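Local structure of Exo-beta-1,3-galactanase (Bifidobacterium bifidum, 5FLW) at residues Tyr201-Gln206 / Asn215-Ala220; Ser190-Lys195 / Ser243-Val248; Glu179-Tyr184 / Ser228-Phe233; Ser148-Ser153 / Thr160-Leu165. The protein probably acts as a family 43 glycoside hydrolase that trims galactose units from the ends of beta-1,3-galactan chains. All coordinates share one frame; numbering follows the deposited sequence.

Contact 1. Residues Tyr201-Gln206 / Asn215-Ala220; sequences YWFGSQ and NKYSTA
The ring of Phe203 lies beside Tyr217 and carries that residue's CB over one face, 4.0 Å from the ring centroid, in an antiparallel hairpin of one blade of the five-bladed beta-propeller that family 43 enzymes share. The two ring planes differ by only 27°, but displacement leaves them hardly overlapping. On the same face of the sheet Thr219 sets CG2 over the Tyr201 ring, 4.2 Å from its centroid; a beta-branched residue suits this place because its methyl covers the ring while OG1 turns to another partner. Phe203 and Tyr201 also pack on strand 278-286, which belongs to the next blade. Two hydrogen-bonded pairs, Trp202 with Ser218 and Gly204 with Lys216, tie the backbones, each by two N-H to O bonds. Trp202 leaves by the other face, its CG anti to the backbone N (chi1 180°), and the indole reaches Thr160 and Ile162. At the loop end of the hairpin Asn215 spreads its amide over Ser205 while OD1 accepts from Val245 N. With an alanine here, Val245 N would probably lose its acceptor and Ser205 CB the amide packed on it. Asn215 ND2 stands 3.4 Å from Ser205 CB, and Asn215 CB lies 3.2 Å from Gly204 O.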
loop_
_atom_site.group_PDB
_atom_site.type_symbol
_atom_site.label_atom_id
_atom_site.label_comp_id
_atom_site.label_asym_id
_atom_site.label_seq_id
_atom_site.Cartn_x
_atom_site.Cartn_y
_atom_site.Cartn_z
ATOM N N TYR A 201 9.427 10.916 -1.779
ATOM C CA TYR A 201 10.046 9.895 -0.941
ATOM C C TYR A 201 9.347 8.578 -1.260
ATOM O O TYR A 201 8.124 8.494 -1.171
ATOM C CB TYR A 201 9.898 10.209 0.556
ATOM C CG TYR A 201 10.571 11.504 1.053
ATOM C CD1 TYR A 201 10.102 12.758 0.661
ATOM C CD2 TYR A 201 11.634 11.455 1.964
ATOM C CE1 TYR A 201 10.702 13.940 1.128
ATOM C CE2 TYR A 201 12.240 12.617 2.440
ATOM C CZ TYR A 201 11.774 13.860 2.017
ATOM O OH TYR A 201 12.361 15.026 2.499
ATOM N N TRP A 202 10.132 7.567 -1.637
ATOM C CA TRP A 202 9.651 6.265 -2.083
ATOM C C TRP A 202 10.223 5.210 -1.140
ATOM O O TRP A 202 11.447 5.041 -1.063
ATOM C CB TRP A 202 10.154 6.046 -3.516
ATOM C CG TRP A 202 9.805 4.768 -4.228
ATOM C CD1 TRP A 202 9.131 3.675 -3.736
ATOM C CD2 TRP A 202 10.142 4.447 -5.592
ATOM N NE1 TRP A 202 9.028 2.701 -4.712
ATOM C CE2 TRP A 202 9.634 3.152 -5.860
ATOM C CE3 TRP A 202 10.812 5.137 -6.618
ATOM C CZ2 TRP A 202 9.798 2.526 -7.110
ATOM C CZ3 TRP A 202 10.960 4.523 -7.865
ATOM C CH2 TRP A 202 10.441 3.232 -8.102
ATOM N N PHE A 203 9.339 4.494 -0.438
ATOM C CA PHE A 203 9.705 3.459 0.520
ATOM C C PHE A 203 9.375 2.081 -0.045
ATOM O O PHE A 203 8.416 1.925 -0.808
ATOM C CB PHE A 203 8.931 3.635 1.837
ATOM C CG PHE A 203 9.116 4.986 2.476
ATOM C CD1 PHE A 203 8.430 6.104 2.006
ATOM C CD2 PHE A 203 9.976 5.147 3.555
ATOM C CE1 PHE A 203 8.619 7.367 2.610
ATOM C CE2 PHE A 203 10.160 6.407 4.162
ATOM C CZ PHE A 203 9.476 7.502 3.686
ATOM N N GLY A 204 10.153 1.071 0.368
ATOM C CA GLY A 204 9.853 -0.305 0.009
ATOM C C GLY A 204 10.608 -1.285 0.885
ATOM O O GLY A 204 11.436 -0.902 1.719
ATOM N N SER A 205 10.308 -2.567 0.676
ATOM C CA SER A 205 10.881 -3.657 1.456
ATOM C C SER A 205 11.760 -4.560 0.596
ATOM O O SER A 205 11.486 -4.782 -0.592
ATOM C CB SER A 205 9.789 -4.505 2.118
ATOM O OG SER A 205 8.782 -4.870 1.190
ATOM N N GLN A 206 12.817 -5.095 1.208
ATOM C CA GLN A 206 13.620 -6.084 0.493
ATOM C C GLN A 206 12.795 -7.353 0.280
ATOM O O GLN A 206 11.717 -7.528 0.856
ATOM C CB GLN A 206 14.946 -6.376 1.216
ATOM C CG GLN A 206 15.718 -5.113 1.568
ATOM C CD GLN A 206 17.055 -5.416 2.249
ATOM O OE1 GLN A 206 17.386 -4.854 3.307
ATOM N NE2 GLN A 206 17.832 -6.310 1.667
ATOM N N ASN A 215 13.893 -2.143 5.771
ATOM C CA ASN A 215 13.296 -1.485 4.620
ATOM C C ASN A 215 14.065 -0.193 4.291
ATOM O O ASN A 215 14.811 0.355 5.114
ATOM C CB ASN A 215 11.822 -1.169 4.889
ATOM C CG ASN A 215 10.937 -2.432 5.085
ATOM O OD1 ASN A 215 9.758 -2.297 5.414
ATOM N ND2 ASN A 215 11.499 -3.632 4.906
ATOM N N LYS A 216 13.874 0.302 3.061
ATOM C CA LYS A 216 14.667 1.440 2.600
ATOM C C LYS A 216 13.809 2.456 1.850
ATOM O O LYS A 216 12.660 2.187 1.454
ATOM C CB LYS A 216 15.825 0.986 1.697
ATOM C CG LYS A 216 16.655 -0.123 2.253
ATOM C CD LYS A 216 17.893 -0.351 1.390
ATOM C CE LYS A 216 18.823 -1.345 2.038
ATOM N NZ LYS A 216 20.005 -1.674 1.190
ATOM N N TYR A 217 14.406 3.638 1.628
ATOM C CA TYR A 217 13.758 4.700 0.867
ATOM C C TYR A 217 14.738 5.380 -0.094
ATOM O O TYR A 217 15.970 5.344 0.080
ATOM C CB TYR A 217 13.065 5.726 1.782
ATOM C CG TYR A 217 14.028 6.673 2.476
ATOM C CD1 TYR A 217 14.830 6.228 3.535
ATOM C CD2 TYR A 217 14.154 7.998 2.069
ATOM C CE1 TYR A 217 15.735 7.075 4.177
ATOM C CE2 TYR A 217 15.064 8.868 2.705
ATOM C CZ TYR A 217 15.845 8.401 3.760
ATOM O OH TYR A 217 16.728 9.261 4.396
ATOM N N SER A 218 14.159 6.024 -1.111
ATOM C CA SER A 218 14.887 6.805 -2.100
ATOM C C SER A 218 14.117 8.100 -2.325
ATOM O O SER A 218 12.909 8.160 -2.083
ATOM C CB SER A 218 15.034 6.004 -3.402
ATOM O OG SER A 218 15.706 6.720 -4.406
ATOM N N THR A 219 14.830 9.151 -2.767
ATOM C CA THR A 219 14.218 10.456 -3.031
ATOM C C THR A 219 14.544 10.921 -4.452
ATOM O O THR A 219 15.524 10.483 -5.070
ATOM C CB THR A 219 14.664 11.551 -2.031
ATOM O OG1 THR A 219 16.072 11.752 -2.153
ATOM C CG2 THR A 219 14.369 11.118 -0.607
ATOM N N ALA A 220 13.686 11.805 -4.968
ATOM C CA ALA A 220 13.864 12.391 -6.293
ATOM C C ALA A 220 13.018 13.652 -6.367
ATOM O O ALA A 220 12.036 13.803 -5.634
ATOM C CB ALA A 220 13.494 11.409 -7.416
#

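Contact 2. Residues Ser190-Lys195 / Ser243-Val248; sequences SPTIIK and SQVDIV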
loop_
_atom_site.group_PDB
_atom_site.type_symbol
_atom_site.label_atom_id
_atom_site.label_comp_id
_atom_site.label_asym_id
_atom_site.label_seq_id
_atom_site.Cartn_x
_atom_site.Cartn_y
_atom_site.Cartn_z
ATOM N N SER A 190 6.216 -3.842 -1.785
ATOM C CA SER A 190 5.325 -3.042 -0.936
ATOM C C SER A 190 5.641 -1.547 -1.051
ATOM O O SER A 190 5.938 -0.893 -0.061
ATOM C CB SER A 190 5.329 -3.521 0.524
ATOM O OG SER A 190 6.565 -3.287 1.173
ATOM N N PRO A 191 5.558 -1.009 -2.265
ATOM C CA PRO A 191 5.916 0.402 -2.463
ATOM C C PRO A 191 4.886 1.376 -1.901
ATOM O O PRO A 191 3.668 1.128 -1.929
ATOM C CB PRO A 191 5.982 0.526 -3.998
ATOM C CG PRO A 191 5.015 -0.521 -4.487
ATOM C CD PRO A 191 5.243 -1.685 -3.541
ATOM N N THR A 192 5.403 2.534 -1.459
ATOM C CA THR A 192 4.582 3.672 -1.059
ATOM C C THR A 192 5.389 4.950 -1.312
ATOM O O THR A 192 6.610 4.956 -1.123
ATOM C CB THR A 192 4.115 3.523 0.410
ATOM O OG1 THR A 192 3.331 4.666 0.793
ATOM C CG2 THR A 192 5.287 3.324 1.360
ATOM N N ILE A 193 4.713 6.018 -1.770
ATOM C CA ILE A 193 5.363 7.289 -2.091
ATOM C C ILE A 193 4.590 8.442 -1.464
ATOM O O ILE A 193 3.359 8.500 -1.555
ATOM C CB ILE A 193 5.482 7.516 -3.630
ATOM C CG1 ILE A 193 6.457 6.503 -4.254
ATOM C CG2 ILE A 193 5.930 8.966 -3.984
ATOM C CD1 ILE A 193 6.574 6.549 -5.775
ATOM N N ILE A 194 5.329 9.399 -0.903
ATOM C CA ILE A 194 4.779 10.673 -0.450
ATOM C C ILE A 194 5.626 11.784 -1.064
ATOM O O ILE A 194 6.692 11.546 -1.645
ATOM C CB ILE A 194 4.684 10.837 1.099
ATOM C CG1 ILE A 194 6.066 10.770 1.774
ATOM C CG2 ILE A 194 3.721 9.822 1.719
ATOM C CD1 ILE A 194 6.800 12.075 1.864
ATOM N N LYS A 195 5.116 13.001 -0.952
ATOM C CA LYS A 195 5.806 14.191 -1.439
ATOM C C LYS A 195 5.811 15.266 -0.359
ATOM O O LYS A 195 4.794 15.503 0.298
ATOM C CB LYS A 195 5.079 14.774 -2.668
ATOM C CG LYS A 195 5.908 15.720 -3.571
ATOM C CD LYS A 195 5.000 16.372 -4.605
ATOM C CE LYS A 195 5.773 17.161 -5.626
ATOM N NZ LYS A 195 4.952 17.644 -6.765
ATOM N N SER A 243 8.530 -5.507 10.848
ATOM C CA SER A 243 7.350 -5.317 10.021
ATOM C C SER A 243 7.789 -5.162 8.574
ATOM O O SER A 243 8.982 -5.047 8.273
ATOM C CB SER A 243 6.513 -4.095 10.467
ATOM O OG SER A 243 7.094 -2.861 10.048
ATOM N N GLN A 244 6.803 -5.132 7.682
ATOM C CA GLN A 244 7.014 -4.842 6.269
ATOM C C GLN A 244 6.235 -3.573 5.934
ATOM O O GLN A 244 5.005 -3.547 6.077
ATOM C CB GLN A 244 6.519 -5.995 5.384
ATOM C CG GLN A 244 6.779 -5.713 3.887
ATOM C CD GLN A 244 6.223 -6.780 2.952
ATOM O OE1 GLN A 244 5.261 -7.468 3.292
ATOM N NE2 GLN A 244 6.844 -6.930 1.768
ATOM N N VAL A 245 6.951 -2.521 5.492
ATOM C CA VAL A 245 6.291 -1.253 5.184
ATOM C C VAL A 245 5.100 -1.508 4.270
ATOM O O VAL A 245 5.166 -2.285 3.307
ATOM C CB VAL A 245 7.258 -0.211 4.581
ATOM C CG1 VAL A 245 7.824 -0.670 3.231
ATOM C CG2 VAL A 245 6.551 1.139 4.410
ATOM N N ASP A 246 3.985 -0.885 4.614
ATOM C CA ASP A 246 2.812 -0.933 3.763
ATOM C C ASP A 246 2.478 0.420 3.177
ATOM O O ASP A 246 2.217 0.523 1.978
ATOM C CB ASP A 246 1.589 -1.433 4.524
ATOM C CG ASP A 246 0.372 -1.412 3.652
ATOM O OD1 ASP A 246 0.267 -2.342 2.823
ATOM O OD2 ASP A 246 -0.419 -0.430 3.744
ATOM N N ILE A 247 2.459 1.458 4.013
ATOM C CA ILE A 247 2.056 2.785 3.561
ATOM C C ILE A 247 2.641 3.831 4.501
ATOM O O ILE A 247 2.835 3.577 5.696
ATOM C CB ILE A 247 0.513 2.881 3.445
ATOM C CG1 ILE A 247 0.095 4.136 2.661
ATOM C CG2 ILE A 247 -0.160 2.768 4.836
ATOM C CD1 ILE A 247 -1.318 4.053 2.117
ATOM N N VAL A 248 2.960 5.002 3.942
ATOM C CA VAL A 248 3.259 6.228 4.675
ATOM C C VAL A 248 2.250 7.273 4.183
ATOM O O VAL A 248 2.041 7.405 2.965
ATOM C CB VAL A 248 4.718 6.681 4.429
ATOM C CG1 VAL A 248 4.995 8.046 5.072
ATOM C CG2 VAL A 248 5.715 5.634 4.910
HETATM O O HOH W 1 1.311 1.461 -0.425
#
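Thr192, on the innermost strand of one propeller blade, and Ser190, at the corner leading into it, reach across to strand 244-250, the innermost of the next, so that two sheets are joined mainly by side chains. The short strands 191-195 and 244-248 run roughly parallel, their directions 31° apart and their axes 6.2 Å at closest approach, without any ladder of backbone bonds between them.

Direct polar contacts come first. Ser190 OG donates to Val245 O over 2.7 Å, from a position tilted out of the carbonyl plane, and also meets Ser205 OG of its own blade. Thr192 OG1 takes the N-H of Val248 at 3.2 Å in a nearly straight bond of 166°. This OG1 lies opposite the backbone N of Thr192 (chi1 179°), which carries the hydroxyl across to the neighbouring strand. A valine in place of Thr192 would probably leave Val248 N without this acceptor.

Water forms the second link: one molecule lies within hydrogen-bonding distance of Pro191 O and Asp246 O, near the classic bulge in which Asp246 and Ile247 both face Ile264.

Apolar contacts complete the seam. Branched residues suit it, since each offers a methyl to the other sheet: Thr192 CG2 touches Val245 CG2 at 4.0 Å, while Ile194 and Val248 both pack on Ile285 of strand 278-286. Ile194 CG2 approaches Val248 CG1 at 4.0 Å and comes to 3.2 Å from Val248 O.

Contact 3. Residues Glu179-Tyr184 / Ser228-Phe233; sequences ERATDY and SEWKLF
Glu229 opens the contact, its CA and CG passing beside Thr182 OG1; the extended side chain of this exposed residue suits a surface position. Trp230 follows and carries most of the contact. Its backbone N donates to Thr182 OG1 over 2.8 Å at 174°, nearly straight. Thr182 is apt here, for its hydroxyl both accepts this N-H and lies in the plane of the indole at its edge, 3.5 Å from Trp230 CD1. With CG opposite its own carbonyl carbon (chi1 -69°), Trp230 lays the indole against the 179-184 loop. Ala181 CA lies over one face of the indole, 3.9 Å from the centroid of the five-membered ring of Trp230, and the small side chain lets the backbone come this close. At the ring edge, Trp230 NE1 donates to a water 2.9 Å away, which also lies within hydrogen-bonding distance of Glu179 OE1 and Arg180 O, so the buried indole N-H is satisfied through solvent. Beyond Trp230 the chain enters the short strand 231-232, which pairs with strand 216-220 at the outer edge of its blade; the loop comes from strand 172-179 of the preceding blade, and Trp202 of strand 199-205 meets the Trp230 indole edge-to-face.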
loop_
_atom_site.group_PDB
_atom_site.type_symbol
_atom_site.label_atom_id
_atom_site.label_comp_id
_atom_site.label_asym_id
_atom_site.label_seq_id
_atom_site.Cartn_x
_atom_site.Cartn_y
_atom_site.Cartn_z
ATOM N N GLU A 179 12.905 1.066 -11.124
ATOM C CA GLU A 179 14.090 1.166 -10.286
ATOM C C GLU A 179 14.394 -0.142 -9.576
ATOM O O GLU A 179 13.499 -0.784 -8.992
ATOM C CB GLU A 179 13.965 2.299 -9.229
ATOM C CG GLU A 179 13.713 3.668 -9.868
ATOM C CD GLU A 179 14.935 4.182 -10.628
ATOM O OE1 GLU A 179 16.083 3.883 -10.211
ATOM O OE2 GLU A 179 14.751 4.906 -11.643
ATOM N N ARG A 180 15.679 -0.492 -9.575
ATOM C CA ARG A 180 16.211 -1.522 -8.699
ATOM C C ARG A 180 16.885 -0.821 -7.532
ATOM O O ARG A 180 17.408 0.288 -7.679
ATOM C CB ARG A 180 17.219 -2.416 -9.429
ATOM C CG ARG A 180 16.595 -3.378 -10.442
ATOM C CD ARG A 180 17.689 -4.131 -11.158
ATOM N NE ARG A 180 17.203 -5.273 -11.919
ATOM C CZ ARG A 180 17.119 -5.317 -13.245
ATOM N NH1 ARG A 180 17.473 -4.271 -13.970
ATOM N NH2 ARG A 180 16.670 -6.413 -13.850
ATOM N N ALA A 181 16.810 -1.445 -6.359
ATOM C CA ALA A 181 17.476 -0.879 -5.202
ATOM C C ALA A 181 18.992 -0.922 -5.403
ATOM O O ALA A 181 19.534 -1.711 -6.197
ATOM C CB ALA A 181 17.073 -1.593 -3.907
ATOM N N THR A 182 19.668 -0.027 -4.684
ATOM C CA THR A 182 21.118 0.100 -4.776
ATOM C C THR A 182 21.798 -1.241 -4.505
ATOM O O THR A 182 21.532 -1.894 -3.486
ATOM C CB THR A 182 21.589 1.148 -3.752
ATOM O OG1 THR A 182 20.838 2.364 -3.902
ATOM C CG2 THR A 182 23.098 1.431 -3.947
ATOM N N ASP A 183 22.689 -1.646 -5.415
ATOM C CA ASP A 183 23.429 -2.898 -5.264
ATOM C C ASP A 183 22.485 -4.085 -5.056
ATOM O O ASP A 183 22.766 -4.995 -4.270
ATOM C CB ASP A 183 24.439 -2.827 -4.111
ATOM C CG ASP A 183 25.448 -1.686 -4.261
ATOM O OD1 ASP A 183 25.913 -1.417 -5.401
ATOM O OD2 ASP A 183 25.792 -1.078 -3.219
ATOM N N TYR A 184 21.338 -4.073 -5.749
ATOM C CA TYR A 184 20.313 -5.108 -5.557
ATOM C C TYR A 184 19.828 -5.479 -6.949
ATOM O O TYR A 184 19.751 -4.602 -7.825
ATOM C CB TYR A 184 19.131 -4.567 -4.735
ATOM C CG TYR A 184 18.326 -5.595 -3.946
ATOM C CD1 TYR A 184 18.957 -6.512 -3.094
ATOM C CD2 TYR A 184 16.923 -5.596 -3.992
ATOM C CE1 TYR A 184 18.211 -7.436 -2.331
ATOM C CE2 TYR A 184 16.166 -6.509 -3.237
ATOM C CZ TYR A 184 16.812 -7.427 -2.413
ATOM O OH TYR A 184 16.057 -8.326 -1.680
ATOM N N SER A 228 17.671 8.689 -5.859
ATOM C CA SER A 228 18.871 8.651 -5.038
ATOM C C SER A 228 19.173 7.217 -4.588
ATOM O O SER A 228 18.376 6.289 -4.762
ATOM C CB SER A 228 18.699 9.544 -3.808
ATOM O OG SER A 228 17.872 8.922 -2.838
ATOM N N GLU A 229 20.357 7.051 -3.993
ATOM C CA GLU A 229 20.721 5.807 -3.323
ATOM C C GLU A 229 19.608 5.388 -2.353
ATOM O O GLU A 229 18.988 6.235 -1.705
ATOM C CB GLU A 229 22.010 6.079 -2.540
ATOM C CG GLU A 229 22.386 5.000 -1.559
ATOM C CD GLU A 229 23.523 5.402 -0.605
ATOM O OE1 GLU A 229 23.689 6.611 -0.309
ATOM O OE2 GLU A 229 24.251 4.503 -0.137
ATOM N N TRP A 230 19.381 4.091 -2.226
ATOM C CA TRP A 230 18.371 3.606 -1.295
ATOM C C TRP A 230 19.013 3.465 0.085
ATOM O O TRP A 230 20.029 2.794 0.233
ATOM C CB TRP A 230 17.774 2.284 -1.779
ATOM C CG TRP A 230 16.928 2.462 -3.004
ATOM C CD1 TRP A 230 17.366 2.613 -4.287
ATOM C CD2 TRP A 230 15.500 2.534 -3.059
ATOM N NE1 TRP A 230 16.301 2.769 -5.134
ATOM C CE2 TRP A 230 15.143 2.722 -4.406
ATOM C CE3 TRP A 230 14.488 2.452 -2.100
ATOM C CZ2 TRP A 230 13.816 2.829 -4.817
ATOM C CZ3 TRP A 230 13.177 2.559 -2.510
ATOM C CH2 TRP A 230 12.852 2.745 -3.855
ATOM N N LYS A 231 18.468 3.954 1.122
ATOM C CA LYS A 231 18.932 4.108 2.494
ATOM C C LYS A 231 17.939 3.574 3.509
ATOM O O LYS A 231 16.748 3.483 3.251
ATOM C CB LYS A 231 19.170 5.583 2.809
ATOM C CG LYS A 231 20.315 6.225 2.054
ATOM C CD LYS A 231 20.443 7.689 2.425
ATOM C CE LYS A 231 21.602 8.344 1.694
ATOM N NZ LYS A 231 21.715 9.784 2.038
ATOM N N LEU A 232 18.364 3.094 4.567
ATOM C CA LEU A 232 17.487 2.606 5.610
ATOM C C LEU A 232 16.814 3.775 6.307
ATOM O O LEU A 232 17.429 4.816 6.499
ATOM C CB LEU A 232 18.321 1.875 6.669
ATOM C CG LEU A 232 18.536 0.361 6.644
ATOM C CD1 LEU A 232 19.405 -0.050 5.473
ATOM C CD2 LEU A 232 19.159 -0.114 7.949
ATOM N N PHE A 233 15.552 3.613 6.687
ATOM C CA PHE A 233 14.871 4.626 7.503
ATOM C C PHE A 233 14.658 4.256 8.973
ATOM O O PHE A 233 14.370 5.148 9.781
ATOM C CB PHE A 233 13.552 5.128 6.874
ATOM C CG PHE A 233 12.568 4.040 6.518
ATOM C CD1 PHE A 233 12.627 3.392 5.284
ATOM C CD2 PHE A 233 11.574 3.673 7.416
ATOM C CE1 PHE A 233 11.716 2.378 4.952
ATOM C CE2 PHE A 233 10.643 2.648 7.095
ATOM C CZ PHE A 233 10.723 2.013 5.861
HETATM O O HOH W 2 17.153 2.946 -7.923
#

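Contact 4. Residues Ser148-Ser153 / Thr160-Leu165; sequences SGYIMS and THIYRL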
loop_
_atom_site.group_PDB
_atom_site.type_symbol
_atom_site.label_atom_id
_atom_site.label_comp_id
_atom_site.label_asym_id
_atom_site.label_seq_id
_atom_site.Cartn_x
_atom_site.Cartn_y
_atom_site.Cartn_z
ATOM N N SER A 148 -2.279 14.151 -11.504
ATOM C CA SER A 148 -1.831 12.923 -12.141
ATOM C C SER A 148 -1.857 11.769 -11.150
ATOM O O SER A 148 -1.507 11.932 -9.975
ATOM C CB SER A 148 -0.425 13.091 -12.686
ATOM O OG SER A 148 -0.459 14.008 -13.756
ATOM N N GLY A 149 -2.296 10.596 -11.627
ATOM C CA GLY A 149 -2.339 9.393 -10.819
ATOM C C GLY A 149 -1.286 8.400 -11.272
ATOM O O GLY A 149 -0.969 8.307 -12.469
ATOM N N TYR A 150 -0.766 7.632 -10.313
ATOM C CA TYR A 150 0.299 6.676 -10.561
ATOM C C TYR A 150 0.038 5.400 -9.786
ATOM O O TYR A 150 -0.474 5.425 -8.655
ATOM C CB TYR A 150 1.672 7.228 -10.107
ATOM C CG TYR A 150 2.001 8.512 -10.800
ATOM C CD1 TYR A 150 1.578 9.740 -10.290
ATOM C CD2 TYR A 150 2.719 8.504 -12.001
ATOM C CE1 TYR A 150 1.860 10.948 -10.974
ATOM C CE2 TYR A 150 3.011 9.690 -12.681
ATOM C CZ TYR A 150 2.589 10.911 -12.175
ATOM O OH TYR A 150 2.903 12.049 -12.890
ATOM N N ILE A 151 0.434 4.293 -10.395
ATOM C CA ILE A 151 0.478 3.019 -9.704
ATOM C C ILE A 151 1.927 2.531 -9.702
ATOM O O ILE A 151 2.596 2.526 -10.747
ATOM C CB ILE A 151 -0.527 2.010 -10.302
ATOM C CG1 ILE A 151 -0.526 0.697 -9.512
ATOM C CG2 ILE A 151 -0.255 1.758 -11.761
ATOM C CD1 ILE A 151 -1.727 -0.158 -9.799
ATOM N N MET A 152 2.421 2.169 -8.514
ATOM C CA MET A 152 3.746 1.577 -8.395
ATOM C C MET A 152 3.578 0.071 -8.417
ATOM O O MET A 152 2.623 -0.457 -7.836
ATOM C CB MET A 152 4.466 2.018 -7.109
ATOM C CG MET A 152 4.650 3.533 -6.962
ATOM S SD MET A 152 3.237 4.411 -6.219
ATOM C CE MET A 152 3.447 3.987 -4.471
ATOM N N SER A 153 4.501 -0.622 -9.085
ATOM C CA SER A 153 4.277 -2.033 -9.408
ATOM C C SER A 153 5.600 -2.786 -9.413
ATOM O O SER A 153 6.445 -2.542 -10.284
ATOM C CB SER A 153 3.610 -2.162 -10.796
ATOM O OG SER A 153 3.635 -3.511 -11.268
ATOM N N THR A 160 11.029 -2.039 -9.807
ATOM C CA THR A 160 9.724 -1.548 -9.390
ATOM C C THR A 160 9.388 -0.304 -10.213
ATOM O O THR A 160 10.182 0.653 -10.258
ATOM C CB THR A 160 9.673 -1.329 -7.881
ATOM O OG1 THR A 160 9.928 -2.598 -7.257
ATOM C CG2 THR A 160 8.304 -0.798 -7.437
ATOM N N HIS A 161 8.246 -0.368 -10.920
ATOM C CA HIS A 161 7.812 0.684 -11.827
ATOM C C HIS A 161 7.015 1.746 -11.086
ATOM O O HIS A 161 6.290 1.457 -10.128
ATOM C CB HIS A 161 6.876 0.142 -12.915
ATOM C CG HIS A 161 7.483 -0.903 -13.798
ATOM N ND1 HIS A 161 7.973 -0.625 -15.056
ATOM C CD2 HIS A 161 7.655 -2.233 -13.612
ATOM C CE1 HIS A 161 8.423 -1.740 -15.608
ATOM N NE2 HIS A 161 8.256 -2.728 -14.748
ATOM N N ILE A 162 7.101 2.968 -11.595
ATOM C CA ILE A 162 6.080 3.995 -11.416
ATOM C C ILE A 162 5.384 4.111 -12.765
ATOM O O ILE A 162 6.020 4.463 -13.768
ATOM C CB ILE A 162 6.681 5.348 -11.001
ATOM C CG1 ILE A 162 7.470 5.221 -9.680
ATOM C CG2 ILE A 162 5.577 6.404 -10.924
ATOM C CD1 ILE A 162 8.199 6.475 -9.237
ATOM N N TYR A 163 4.097 3.759 -12.811
ATOM C CA TYR A 163 3.296 3.818 -14.026
ATOM C C TYR A 163 2.317 4.983 -13.930
ATOM O O TYR A 163 1.609 5.111 -12.924
ATOM C CB TYR A 163 2.470 2.546 -14.154
ATOM C CG TYR A 163 3.216 1.289 -14.527
ATOM C CD1 TYR A 163 4.063 1.249 -15.649
ATOM C CD2 TYR A 163 3.015 0.109 -13.803
ATOM C CE1 TYR A 163 4.713 0.059 -16.008
ATOM C CE2 TYR A 163 3.665 -1.065 -14.145
ATOM C CZ TYR A 163 4.496 -1.089 -15.245
ATOM O OH TYR A 163 5.133 -2.250 -15.576
ATOM N N ARG A 164 2.243 5.804 -14.975
ATOM C CA ARG A 164 1.263 6.882 -15.004
ATOM C C ARG A 164 -0.056 6.365 -15.579
ATOM O O ARG A 164 -0.064 5.660 -16.591
ATOM C CB ARG A 164 1.757 8.095 -15.793
ATOM C CG ARG A 164 0.809 9.306 -15.748
ATOM C CD ARG A 164 1.465 10.568 -16.266
ATOM N NE ARG A 164 2.027 10.384 -17.611
ATOM C CZ ARG A 164 1.408 10.696 -18.753
ATOM N NH1 ARG A 164 0.188 11.230 -18.726
ATOM N NH2 ARG A 164 2.015 10.498 -19.930
ATOM N N LEU A 165 -1.161 6.728 -14.925
ATOM C CA LEU A 165 -2.483 6.313 -15.359
ATOM C C LEU A 165 -3.016 7.267 -16.425
ATOM O O LEU A 165 -2.685 8.467 -16.449
ATOM C CB LEU A 165 -3.443 6.348 -14.168
ATOM C CG LEU A 165 -3.135 5.351 -13.046
ATOM C CD1 LEU A 165 -3.820 5.752 -11.725
ATOM C CD2 LEU A 165 -3.580 3.958 -13.463
HETATM O O HOH W 3 -0.717 12.744 -16.230
HETATM O O HOH W 4 -2.840 10.502 -14.494
HETATM O O HOH W 5 4.672 -4.180 -13.676
#
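Tyr150 and Arg164 cross on one face of an antiparallel hairpin, the two middle strands of a propeller blade, with Tyr150 CE2 3.7 Å from Arg164 CB.

The backbone bonds set the frame. Ile151 with Tyr163 and Ser153 with His161 are hydrogen-bonded pairs, each closed by two N-H to O bonds, and Leu165 N adds a nearly straight bond of 176° to Gly149 O. Gly149 has no side chain, and Leu165 CD1 lies close to where one would stand.

Among the apolar contacts, Ile162 CG2 touches Tyr150 CD2 at 3.7 Å. Met152 bends at chi2 (86°) and leads its sulfur and CE away from Ile162, a flexible chain suited to filling an irregular place against Pro191 and Ile193. On the other face the small Ser153 lets its CB approach Tyr163 CE2 to 3.5 Å. The Tyr163 ring also has His161 CB over its centre, 3.5 Å above the plane, while Tyr163 OH sits above the middle of the imidazole.

Polar ends are joined partly by water: one bridges Ser153 OG and Tyr163 OH, at 2.7 Å from Tyr163 OH, another accepts from Gly149 N and donates to Leu165 O. Ser153 OG also hydrogen-bonds to Ser136 OG. Arg164 NE forms a salt bridge with Glu174, and His161 ND1 bonds to Asp175.

Strand 139-143 flanks the hairpin beside 149-155, and strand 172-179 lies beside 159-165; the Met152 and Ile162 face packs on strand 191-196 of the following blade.

From the N terminus, contact 4 closes first, a short hairpin loop within the sheet of strands 139-143 to 172-179. The last strand of that sheet leads into contact 3, which closes a long loop that contains most strands of the following blade, by joining 179-184 to 228-233. Contact 1, the hairpin 201-206 with 215-220, falls wholly within that span and also within the span of contact 2, where 190-195 meets 243-248. Contacts 2 and 3 cross, since their segments alternate along the chain. Contact 4 stands in series before the others, yet its side chains touch those of contacts 1 and 2. Three successive sheets are thereby tied together.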